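Local coordinates for Alr2269 protein (Nostoc sp., PDB 3MC9) that probably receives and guides outer-membrane proteins on the periplasmic side of an Omp85 assembly machine through its POTRA domains, which serve beta-barrel biogenesis, at residues Glu59-Val64 / Gly93-Arg98; Gln135-Leu140 / Leu174-Leu179. All coordinates share one frame; numbering follows the deposited sequence.

Overall arrangement
Contact 1 (59-64 with 93-98) and contact 2 (135-140 with 174-179) show how one fold uses different chemistry at its margin and at its joints. Both reach the same mixed sheet, through the neighbouring strands 62-71 and 127-136, yet their centres lie 31 Å apart and they do not touch. Contact 1 is a surface contact inside the first POTRA domain: backbone ladder bonds, threonine side chains and waters fasten a short edge strand. Contact 2, near the centre of the chain and partly buried, ties the linker after strand 127-136 to the start of helix 176-192 with two direct hydrogen bonds and leucine packing, so that it joins consecutive POTRA domains.

Contact 1: Glu59-Val64 / Gly93-Arg98; sequences EPRVLV and GRTTTR
Val62 and Thr96 form an antiparallel hydrogen-bonded pair, Val62 N to Thr96 O at 3.2 Å and Thr96 N returning to Val62 O, and from this ladder the side chain of Thr97 reaches toward Glu59. Its CB lies 3.3 Å from Glu59 OE1. The CG2 branch, anti to the carbonyl carbon, runs alongside Arg61, meeting Arg61 CG at 3.7 Å and the carbonyl oxygen of Pro60 equally closely. On the other branch, Thr97 OG1 sits 3.1 Å from Glu59 OE1. One water bridges these two oxygens; OG1 also caps Gln100 N, making Thr97 the N-cap of helix 98-110. Glu59 crosses Thr97 at about a right angle, and its OE2 lies 3.4 Å from Arg98 NE, a weak and doubtful salt bridge.

Beyond the bridge pair, Val64 CG2 presses against Thr96 CG2 at 3.4 Å, tighter than usual van der Waals contact, while Thr96 OG1 is hydrogen-bonded to Thr90 OG1. Val64 N binds Arg94 O, and Gly93 N closes the ladder on Val64 O at 2.7 Å with an N-H...O angle of 164°. This is a short antiparallel edge strand followed closely by a capped helix, at the margin of the mixed sheet of a POTRA domain.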
ATOM      1  N   GLU A  59      22.380  17.740   3.186  1.00 55.44           N
ATOM      2  CA  GLU A  59      21.239  17.776   4.117  1.00 53.06           C
ATOM      3  C   GLU A  59      21.629  17.787   5.602  1.00 50.78           C
ATOM      4  O   GLU A  59      22.387  16.927   6.041  1.00 50.15           O
ATOM      5  CB  GLU A  59      20.336  16.560   3.882  1.00 52.07           C
ATOM      6  CG  GLU A  59      19.176  16.795   2.947  1.00 53.46           C
ATOM      7  CD  GLU A  59      18.253  15.608   2.902  1.00 54.07           C
ATOM      8  OE1 GLU A  59      18.705  14.499   3.235  1.00 55.41           O
ATOM      9  OE2 GLU A  59      17.072  15.776   2.534  1.00 55.99           O
ATOM     10  N   PRO A  60      21.065  18.715   6.395  1.00 49.18           N
ATOM     11  CA  PRO A  60      21.396  18.671   7.821  1.00 47.74           C
ATOM     12  C   PRO A  60      20.902  17.405   8.514  1.00 45.43           C
ATOM     13  O   PRO A  60      19.900  16.801   8.107  1.00 44.24           O
ATOM     14  CB  PRO A  60      20.685  19.895   8.416  1.00 48.08           C
ATOM     15  CG  PRO A  60      20.176  20.684   7.276  1.00 49.74           C
ATOM     16  CD  PRO A  60      20.070  19.758   6.093  1.00 49.92           C
ATOM     17  N   ARG A  61      21.612  17.029   9.563  1.00 44.32           N
ATOM     18  CA  ARG A  61      21.312  15.833  10.326  1.00 42.88           C
ATOM     19  C   ARG A  61      21.002  16.176  11.743  1.00 41.37           C
ATOM     20  O   ARG A  61      21.565  17.113  12.269  1.00 42.50           O
ATOM     21  CB  ARG A  61      22.526  14.956  10.364  1.00 42.98           C
ATOM     22  CG  ARG A  61      22.836  14.460   9.054  1.00 44.73           C
ATOM     23  CD  ARG A  61      24.239  14.103   8.942  1.00 46.88           C
ATOM     24  NE  ARG A  61      24.524  13.877   7.541  1.00 49.00           N
ATOM     25  CZ  ARG A  61      25.494  13.107   7.094  1.00 50.32           C
ATOM     26  NH1 ARG A  61      26.304  12.479   7.947  1.00 51.34           N
ATOM     27  NH2 ARG A  61      25.635  12.964   5.785  1.00 52.83           N
ATOM     28  N   VAL A  62      20.148  15.370  12.359  1.00 39.04           N
ATOM     29  CA  VAL A  62      19.824  15.498  13.756  1.00 37.84           C
ATOM     30  C   VAL A  62      19.914  14.121  14.343  1.00 35.98           C
ATOM     31  O   VAL A  62      19.549  13.135  13.702  1.00 34.41           O
ATOM     32  CB  VAL A  62      18.357  15.932  14.006  1.00 38.14           C
ATOM     33  CG1 VAL A  62      18.306  17.021  15.065  1.00 40.14           C
ATOM     34  CG2 VAL A  62      17.676  16.353  12.741  1.00 38.48           C
ATOM     35  N   LEU A  63      20.370  14.052  15.582  1.00 35.09           N
ATOM     36  CA  LEU A  63      20.441  12.782  16.270  1.00 34.71           C
ATOM     37  C   LEU A  63      19.030  12.376  16.598  1.00 33.89           C
ATOM     38  O   LEU A  63      18.188  13.228  16.880  1.00 33.78           O
ATOM     39  CB  LEU A  63      21.270  12.905  17.549  1.00 35.25           C
ATOM     40  CG  LEU A  63      21.407  11.604  18.339  1.00 35.53           C
ATOM     41  CD1 LEU A  63      22.429  10.696  17.658  1.00 35.72           C
ATOM     42  CD2 LEU A  63      21.810  11.922  19.752  1.00 35.24           C
ATOM     43  N   VAL A  64      18.751  11.083  16.522  1.00 33.39           N
ATOM     44  CA  VAL A  64      17.418  10.596  16.816  1.00 32.43           C
ATOM     45  C   VAL A  64      17.503   9.946  18.182  1.00 33.42           C
ATOM     46  O   VAL A  64      18.347   9.076  18.387  1.00 33.05           O
ATOM     47  CB  VAL A  64      16.905   9.601  15.751  1.00 32.03           C
ATOM     48  CG1 VAL A  64      15.660   8.834  16.263  1.00 30.62           C
ATOM     49  CG2 VAL A  64      16.568  10.336  14.454  1.00 29.78           C
ATOM     50  N   GLY A  93      19.649   6.738  18.446  1.00 38.34           N
ATOM     51  CA  GLY A  93      21.101   6.789  18.607  1.00 39.03           C
ATOM     52  C   GLY A  93      21.881   6.808  17.298  1.00 38.96           C
ATOM     53  O   GLY A  93      23.079   6.525  17.294  1.00 39.49           O
ATOM     54  N   ARG A  94      21.198   7.126  16.194  1.00 37.58           N
ATOM     55  CA  ARG A  94      21.844   7.462  14.932  1.00 37.17           C
ATOM     56  C   ARG A  94      21.203   8.752  14.445  1.00 36.35           C
ATOM     57  O   ARG A  94      20.143   9.144  14.940  1.00 36.10           O
ATOM     58  CB  ARG A  94      21.609   6.361  13.893  1.00 37.18           C
ATOM     59  CG  ARG A  94      22.089   4.982  14.310  1.00 38.73           C
ATOM     60  CD  ARG A  94      23.610   4.911  14.443  1.00 40.88           C
ATOM     61  NE  ARG A  94      24.061   3.574  14.838  1.00 42.47           N
ATOM     62  CZ  ARG A  94      24.352   3.190  16.080  1.00 42.55           C
ATOM     63  NH1 ARG A  94      24.239   4.025  17.115  1.00 44.30           N
ATOM     64  NH2 ARG A  94      24.747   1.949  16.295  1.00 42.62           N
ATOM     65  N   THR A  95      21.824   9.418  13.480  1.00 35.55           N
ATOM     66  CA  THR A  95      21.215  10.600  12.903  1.00 34.33           C
ATOM     67  C   THR A  95      20.165  10.211  11.865  1.00 34.06           C
ATOM     68  O   THR A  95      20.022   9.041  11.478  1.00 32.90           O
ATOM     69  CB  THR A  95      22.225  11.535  12.224  1.00 35.12           C
ATOM     70  OG1 THR A  95      23.051  10.782  11.342  1.00 34.50           O
ATOM     71  CG2 THR A  95      23.071  12.270  13.247  1.00 33.84           C
ATOM     72  N   THR A  96      19.402  11.210  11.444  1.00 33.72           N
ATOM     73  CA  THR A  96      18.519  11.044  10.313  1.00 33.49           C
ATOM     74  C   THR A  96      18.437  12.377   9.636  1.00 34.10           C
ATOM     75  O   THR A  96      18.937  13.381  10.146  1.00 33.98           O
ATOM     76  CB  THR A  96      17.103  10.508  10.704  1.00 32.78           C
ATOM     77  OG1 THR A  96      16.450   9.990   9.539  1.00 33.26           O
ATOM     78  CG2 THR A  96      16.222  11.585  11.332  1.00 32.16           C
ATOM     79  N   THR A  97      17.812  12.360   8.469  1.00 34.62           N
ATOM     80  CA  THR A  97      17.691  13.525   7.621  1.00 35.53           C
ATOM     81  C   THR A  97      16.277  13.496   7.081  1.00 36.04           C
ATOM     82  O   THR A  97      15.552  12.500   7.217  1.00 35.11           O
ATOM     83  CB  THR A  97      18.646  13.486   6.407  1.00 36.49           C
ATOM     84  OG1 THR A  97      18.254  12.424   5.528  1.00 35.18           O
ATOM     85  CG2 THR A  97      20.119  13.285   6.827  1.00 37.61           C
ATOM     86  N   ARG A  98      15.922  14.597   6.449  1.00 37.29           N
ATOM     87  CA  ARG A  98      14.633  14.796   5.836  1.00 38.74           C
ATOM     88  C   ARG A  98      14.363  13.698   4.807  1.00 38.06           C
ATOM     89  O   ARG A  98      13.333  13.015   4.856  1.00 37.48           O
ATOM     90  CB  ARG A  98      14.630  16.183   5.167  1.00 40.84           C
ATOM     91  CG  ARG A  98      13.277  16.650   4.698  1.00 44.65           C
ATOM     92  CD  ARG A  98      13.404  17.634   3.534  1.00 50.55           C
ATOM     93  NE  ARG A  98      13.923  16.982   2.331  1.00 54.62           N
ATOM     94  CZ  ARG A  98      13.239  16.141   1.547  1.00 57.02           C
ATOM     95  NH1 ARG A  98      11.973  15.810   1.813  1.00 58.08           N
ATOM     96  NH2 ARG A  98      13.834  15.607   0.487  1.00 57.58           N
TER
HETATM   97  O   HOH W   1      19.963  12.382   3.237  1.00 28.65           O
HETATM   98  O   HOH W   2      17.716  17.215   6.733  1.00 35.91           O
HETATM   99  O   HOH W   3      25.860  11.907  11.098  1.00 30.29           O

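Contact 2: Gln135-Leu140 / Leu174-Leu179; sequences QPNPVL and LNLRDL
Two first torsions set up the meeting of Asn137 with Leu174. In Asn137, CG stands anti to the carbonyl carbon (chi1 -79°), which carries the amide over to the backbone of Leu174; in Leu174, CG is anti to the backbone N (chi1 171°), which sends the isobutyl end toward Leu140. The amide nitrogen ND2 of Asn137 donates to Leu174 O at 2.8 Å. The bond is short but bent at the hydrogen (144°). ND2 comes from above the carbonyl plane, and the acceptor is itself tilted from the amide plane. Behind it, the CB atoms of Asn137 and Leu174 lie 3.8 Å apart, and CG of Leu176 comes against ND2 of Asn137 at 4.0 Å.

A straighter bond follows one residue on: Leu174 N gives its hydrogen to Pro138 O at 3.0 Å. Leu174 is thus held by both backbone polar groups, its N-H by a main-chain carbonyl and its C=O by a side-chain amide. The third element is apolar, CD1 of Leu140 against CD1 of Leu174 at 4.0 Å, the two side chains crossing at a slant.

Immediately beyond Leu174, Asn175 is the N-cap of helix 176-192. Its OD1 accepts from Asp178 N at 3.2 Å and more weakly from Arg177 N, while its ND2 reaches back to Thr111 O of the preceding domain. Leu140 and Leu174 both pack on Val212 of strand 211-217, and Pro138 and Leu174 touch Val206 of strand 199-206, whereas the Asn137 side chain touches Ser115 of strand 114-124, placing the contact between the sheets of two successive POTRA domains.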
ATOM      1  N   GLN A 135      -1.475   3.653   9.069  1.00 41.03           N
ATOM      2  CA  GLN A 135      -2.867   3.225   9.050  1.00 42.18           C
ATOM      3  C   GLN A 135      -2.904   1.918   8.298  1.00 41.89           C
ATOM      4  O   GLN A 135      -2.744   1.902   7.078  1.00 41.85           O
ATOM      5  CB  GLN A 135      -3.748   4.269   8.364  1.00 42.75           C
ATOM      6  CG  GLN A 135      -5.252   3.963   8.377  1.00 45.36           C
ATOM      7  CD  GLN A 135      -5.780   3.469   9.726  1.00 48.29           C
ATOM      8  OE1 GLN A 135      -6.257   2.343   9.825  1.00 52.36           O
ATOM      9  NE2 GLN A 135      -5.710   4.308  10.754  1.00 48.73           N
ATOM     10  N   PRO A 136      -3.062   0.799   9.025  1.00 42.20           N
ATOM     11  CA  PRO A 136      -3.133  -0.483   8.340  1.00 42.09           C
ATOM     12  C   PRO A 136      -4.263  -0.523   7.315  1.00 42.29           C
ATOM     13  O   PRO A 136      -5.311   0.094   7.513  1.00 42.55           O
ATOM     14  CB  PRO A 136      -3.402  -1.483   9.475  1.00 43.16           C
ATOM     15  CG  PRO A 136      -2.962  -0.798  10.714  1.00 43.64           C
ATOM     16  CD  PRO A 136      -3.133   0.661  10.488  1.00 42.62           C
ATOM     17  N   ASN A 137      -4.037  -1.242   6.220  1.00 41.85           N
ATOM     18  CA  ASN A 137      -5.093  -1.471   5.226  1.00 42.13           C
ATOM     19  C   ASN A 137      -6.249  -2.218   5.884  1.00 43.55           C
ATOM     20  O   ASN A 137      -6.033  -2.971   6.838  1.00 44.18           O
ATOM     21  CB  ASN A 137      -4.574  -2.324   4.071  1.00 41.66           C
ATOM     22  CG  ASN A 137      -3.754  -1.536   3.058  1.00 39.88           C
ATOM     23  OD1 ASN A 137      -4.040  -0.377   2.761  1.00 40.46           O
ATOM     24  ND2 ASN A 137      -2.745  -2.182   2.505  1.00 36.58           N
ATOM     25  N   PRO A 138      -7.473  -2.033   5.375  1.00 45.23           N
ATOM     26  CA  PRO A 138      -8.562  -2.845   5.889  1.00 45.82           C
ATOM     27  C   PRO A 138      -8.470  -4.270   5.362  1.00 44.70           C
ATOM     28  O   PRO A 138      -7.680  -4.540   4.451  1.00 43.56           O
ATOM     29  CB  PRO A 138      -9.796  -2.165   5.304  1.00 46.28           C
ATOM     30  CG  PRO A 138      -9.328  -1.667   3.986  1.00 45.22           C
ATOM     31  CD  PRO A 138      -7.879  -1.276   4.182  1.00 45.04           C
ATOM     32  N   VAL A 139      -9.264  -5.167   5.933  1.00 45.26           N
ATOM     33  CA  VAL A 139      -9.365  -6.544   5.437  1.00 44.89           C
ATOM     34  C   VAL A 139      -9.996  -6.487   4.049  1.00 44.13           C
ATOM     35  O   VAL A 139     -10.990  -5.801   3.853  1.00 43.86           O
ATOM     36  CB  VAL A 139     -10.235  -7.411   6.370  1.00 46.47           C
ATOM     37  CG1 VAL A 139     -10.329  -8.843   5.855  1.00 47.01           C
ATOM     38  CG2 VAL A 139      -9.676  -7.390   7.799  1.00 46.97           C
ATOM     39  N   LEU A 140      -9.392  -7.165   3.074  1.00 43.85           N
ATOM     40  CA  LEU A 140      -9.938  -7.175   1.703  1.00 43.30           C
ATOM     41  C   LEU A 140     -11.229  -7.989   1.656  1.00 44.84           C
ATOM     42  O   LEU A 140     -11.218  -9.206   1.895  1.00 45.64           O
ATOM     43  CB  LEU A 140      -8.917  -7.732   0.708  1.00 41.93           C
ATOM     44  CG  LEU A 140      -9.334  -7.780  -0.764  1.00 40.45           C
ATOM     45  CD1 LEU A 140      -9.518  -6.365  -1.338  1.00 38.09           C
ATOM     46  CD2 LEU A 140      -8.324  -8.557  -1.571  1.00 36.88           C
ATOM     47  N   LEU A 174      -5.563  -6.343   3.413  1.00 40.12           N
ATOM     48  CA  LEU A 174      -5.198  -6.018   2.048  1.00 38.77           C
ATOM     49  C   LEU A 174      -3.710  -5.760   1.987  1.00 38.88           C
ATOM     50  O   LEU A 174      -3.200  -4.921   2.720  1.00 39.08           O
ATOM     51  CB  LEU A 174      -5.965  -4.780   1.549  1.00 37.77           C
ATOM     52  CG  LEU A 174      -5.537  -4.182   0.199  1.00 37.97           C
ATOM     53  CD1 LEU A 174      -5.720  -5.181  -0.952  1.00 36.21           C
ATOM     54  CD2 LEU A 174      -6.278  -2.873  -0.102  1.00 38.01           C
ATOM     55  N   ASN A 175      -3.021  -6.496   1.121  1.00 38.59           N
ATOM     56  CA  ASN A 175      -1.640  -6.179   0.789  1.00 39.24           C
ATOM     57  C   ASN A 175      -1.488  -5.797  -0.671  1.00 38.19           C
ATOM     58  O   ASN A 175      -1.787  -6.591  -1.565  1.00 37.09           O
ATOM     59  CB  ASN A 175      -0.714  -7.336   1.109  1.00 40.35           C
ATOM     60  CG  ASN A 175       0.751  -6.962   0.939  1.00 41.93           C
ATOM     61  OD1 ASN A 175       1.239  -6.869  -0.174  1.00 39.66           O
ATOM     62  ND2 ASN A 175       1.454  -6.757   2.056  1.00 43.45           N
ATOM     63  N   LEU A 176      -0.962  -4.598  -0.896  1.00 38.14           N
ATOM     64  CA  LEU A 176      -0.911  -4.001  -2.224  1.00 37.63           C
ATOM     65  C   LEU A 176       0.089  -4.670  -3.163  1.00 38.33           C
ATOM     66  O   LEU A 176      -0.057  -4.586  -4.380  1.00 37.04           O
ATOM     67  CB  LEU A 176      -0.626  -2.511  -2.112  1.00 37.72           C
ATOM     68  CG  LEU A 176      -1.726  -1.787  -1.329  1.00 37.93           C
ATOM     69  CD1 LEU A 176      -1.234  -0.441  -0.835  1.00 38.38           C
ATOM     70  CD2 LEU A 176      -3.010  -1.637  -2.171  1.00 35.86           C
ATOM     71  N   ARG A 177       1.106  -5.325  -2.608  1.00 40.24           N
ATOM     72  CA  ARG A 177       2.007  -6.134  -3.431  1.00 41.55           C
ATOM     73  C   ARG A 177       1.280  -7.361  -3.972  1.00 40.64           C
ATOM     74  O   ARG A 177       1.415  -7.685  -5.145  1.00 39.99           O
ATOM     75  CB  ARG A 177       3.205  -6.593  -2.640  1.00 43.80           C
ATOM     76  CG  ARG A 177       4.128  -5.470  -2.237  1.00 48.17           C
ATOM     77  CD  ARG A 177       5.257  -5.991  -1.389  1.00 53.94           C
ATOM     78  NE  ARG A 177       6.261  -6.712  -2.175  1.00 59.81           N
ATOM     79  CZ  ARG A 177       6.700  -7.952  -1.930  1.00 64.58           C
ATOM     80  NH1 ARG A 177       6.229  -8.671  -0.905  1.00 65.30           N
ATOM     81  NH2 ARG A 177       7.637  -8.485  -2.714  1.00 66.71           N
ATOM     82  N   ASP A 178       0.532  -8.042  -3.102  1.00 40.17           N
ATOM     83  CA  ASP A 178      -0.238  -9.210  -3.512  1.00 39.96           C
ATOM     84  C   ASP A 178      -1.351  -8.773  -4.461  1.00 38.09           C
ATOM     85  O   ASP A 178      -1.685  -9.489  -5.395  1.00 37.34           O
ATOM     86  CB  ASP A 178      -0.850  -9.937  -2.314  1.00 40.66           C
ATOM     87  CG  ASP A 178       0.197 -10.490  -1.349  1.00 44.38           C
ATOM     88  OD1 ASP A 178       1.385 -10.607  -1.729  1.00 47.97           O
ATOM     89  OD2 ASP A 178      -0.180 -10.798  -0.197  1.00 45.78           O
ATOM     90  N   LEU A 179      -1.919  -7.594  -4.217  1.00 36.86           N
ATOM     91  CA  LEU A 179      -2.894  -7.016  -5.140  1.00 35.79           C
ATOM     92  C   LEU A 179      -2.270  -6.835  -6.539  1.00 35.68           C
ATOM     93  O   LEU A 179      -2.872  -7.207  -7.555  1.00 34.43           O
ATOM     94  CB  LEU A 179      -3.458  -5.676  -4.639  1.00 35.00           C
ATOM     95  CG  LEU A 179      -4.657  -5.169  -5.462  1.00 34.31           C
ATOM     96  CD1 LEU A 179      -5.931  -6.000  -5.182  1.00 32.55           C
ATOM     97  CD2 LEU A 179      -4.924  -3.696  -5.229  1.00 33.45           C
TER